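Long-range contact in CG8862 (Drosophila melanogaster, PDB 3ISM), which probably cleaves DNA and RNA as a magnesium-dependent mitochondrial endonuclease of the DNA/RNA non-specific family: residues M205-M210 with T250-K255. Residues are numbered along the deposited sequence; the frame is centred on the assembly and turned at random.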
# COMPACT_ATOMS: atom_id res chain seq x y z
N MET B 205 -12.52 -19.39 -16.11
CA MET B 205 -12.12 -18.50 -15.01
C MET B 205 -13.29 -18.01 -14.17
O MET B 205 -14.36 -17.71 -14.69
CB MET B 205 -11.34 -17.31 -15.55
CG MET B 205 -10.89 -16.33 -14.49
SD MET B 205 -9.89 -15.03 -15.17
CE MET B 205 -8.32 -15.85 -15.38
N GLU B 206 -13.08 -17.94 -12.86
CA GLU B 206 -14.01 -17.29 -11.94
C GLU B 206 -13.23 -16.29 -11.10
O GLU B 206 -12.07 -16.52 -10.78
CB GLU B 206 -14.69 -18.31 -11.00
CG GLU B 206 -15.55 -19.35 -11.70
CD GLU B 206 -16.33 -20.24 -10.75
OE1 GLU B 206 -16.26 -20.07 -9.51
OE2 GLU B 206 -17.03 -21.14 -11.25
N SER B 207 -13.85 -15.17 -10.74
CA SER B 207 -13.21 -14.24 -9.82
C SER B 207 -14.23 -13.53 -8.94
O SER B 207 -15.28 -13.10 -9.42
CB SER B 207 -12.32 -13.23 -10.55
OG SER B 207 -13.02 -12.57 -11.57
N TYR B 208 -13.88 -13.42 -7.66
CA TYR B 208 -14.77 -12.91 -6.62
C TYR B 208 -14.03 -11.86 -5.82
O TYR B 208 -12.83 -11.97 -5.62
CB TYR B 208 -15.18 -14.04 -5.67
CG TYR B 208 -15.88 -15.20 -6.33
CD1 TYR B 208 -17.27 -15.30 -6.28
CD2 TYR B 208 -15.16 -16.19 -6.99
CE1 TYR B 208 -17.92 -16.36 -6.89
CE2 TYR B 208 -15.80 -17.25 -7.59
CZ TYR B 208 -17.18 -17.33 -7.54
OH TYR B 208 -17.81 -18.37 -8.15
N VAL B 209 -14.76 -10.84 -5.36
CA VAL B 209 -14.25 -9.88 -4.38
C VAL B 209 -15.30 -9.77 -3.27
O VAL B 209 -16.46 -9.44 -3.52
CB VAL B 209 -14.00 -8.50 -5.03
CG1 VAL B 209 -13.86 -7.39 -3.96
CG2 VAL B 209 -12.77 -8.55 -5.92
N MET B 210 -14.90 -10.08 -2.03
CA MET B 210 -15.84 -10.00 -0.92
C MET B 210 -15.33 -9.01 0.11
O MET B 210 -14.15 -9.01 0.38
CB MET B 210 -16.05 -11.37 -0.28
CG MET B 210 -16.65 -12.41 -1.23
SD MET B 210 -16.74 -14.05 -0.50
CE MET B 210 -17.87 -13.80 0.86
N THR B 250 -15.03 -19.61 -20.58
CA THR B 250 -15.97 -18.81 -19.81
C THR B 250 -15.27 -18.00 -18.74
O THR B 250 -14.20 -18.38 -18.26
CB THR B 250 -17.06 -19.66 -19.10
OG1 THR B 250 -16.44 -20.52 -18.15
CG2 THR B 250 -17.89 -20.49 -20.10
N ILE B 251 -15.89 -16.88 -18.38
CA ILE B 251 -15.46 -16.05 -17.27
C ILE B 251 -16.70 -15.80 -16.44
O ILE B 251 -17.69 -15.26 -16.95
CB ILE B 251 -14.90 -14.71 -17.75
CG1 ILE B 251 -13.72 -14.93 -18.72
CG2 ILE B 251 -14.55 -13.84 -16.57
CD1 ILE B 251 -13.11 -13.65 -19.28
N ASN B 252 -16.64 -16.19 -15.17
CA ASN B 252 -17.79 -16.14 -14.28
C ASN B 252 -19.06 -16.69 -14.92
O ASN B 252 -20.11 -16.06 -14.88
CB ASN B 252 -18.00 -14.72 -13.73
CG ASN B 252 -16.92 -14.33 -12.72
OD1 ASN B 252 -16.52 -15.14 -11.88
ND2 ASN B 252 -16.44 -13.09 -12.80
N GLY B 253 -18.94 -17.86 -15.55
CA GLY B 253 -20.07 -18.54 -16.16
C GLY B 253 -20.58 -17.95 -17.46
O GLY B 253 -21.63 -18.32 -17.93
N LYS B 254 -19.81 -17.04 -18.06
CA LYS B 254 -20.24 -16.33 -19.25
C LYS B 254 -19.29 -16.63 -20.40
O LYS B 254 -18.08 -16.48 -20.26
CB LYS B 254 -20.28 -14.82 -18.96
CG LYS B 254 -20.88 -14.00 -20.08
CD LYS B 254 -20.55 -12.52 -19.91
CE LYS B 254 -20.90 -11.72 -21.16
NZ LYS B 254 -22.30 -11.97 -21.62
N LYS B 255 -19.84 -17.05 -21.54
CA LYS B 255 -19.05 -17.47 -22.72
C LYS B 255 -18.19 -16.34 -23.30
O LYS B 255 -18.66 -15.22 -23.50
CB LYS B 255 -19.97 -18.02 -23.81
CG LYS B 255 -20.70 -19.31 -23.45
CD LYS B 255 -21.69 -19.71 -24.54
CE LYS B 255 -22.49 -20.93 -24.13
NZ LYS B 255 -23.59 -21.26 -25.08
O HOH W 1 -16.23 -19.59 -15.57
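Thr250 opens the contact through its backbone: Met205 N donates to Thr250 O over 2.9 Å, nearly straight at 170°. Thr250 OG1 is hydrogen-bonded to a water that also donates to Met205 O and accepts, at longer range, from Gly253 N, while His204 ND1 is a further partner of OG1. Ile251 pairs with Met205 as a parallel bridge, their CA atoms 4.7 Å apart. Both side chains start from the same face of the sheet and touch Pro228 of helix 228-235, the helix of the beta-alpha-beta unit that links strand 203-211 to strand 250-251. Ile251 CA also lies 3.3 Å from Met205 O, a CA-H...O contact beside the stronger bond that Asn252 N gives the same oxygen at 2.8 Å. With the water, two conventional donors thus grip that carbonyl.

The Asn252 side chain then supplies a further acceptor to strand 203-211, in place of a backbone carbonyl. CG stands anti to its own carbonyl carbon (chi1 -71°), which brings OD1 within 2.9 Å of Ser207 N. The N-H points well at the oxygen (163°), although the donor comes in somewhat off the amide plane. ND2 makes a weak hydrogen bond to Val226 O, and that same carbonyl is a partner of Ser207 OG. Were Asn252 cut back to an alanine, Ser207 N would probably lose this acceptor and Val226 O its weak donor. Asn252 and Gly253, both with positive phi, are the central residues of a type I' turn from Ile251 to Lys254, closed by reciprocal backbone bonds between those two residues, and the chain reverses into strand 254-255. The chemistry implies that pairing with strand 203-211 outlasts the short strand 250-251: where the turn carries the backbone away, an amide oxygen takes over as acceptor for Ser207 N, two residues on from Met205 N.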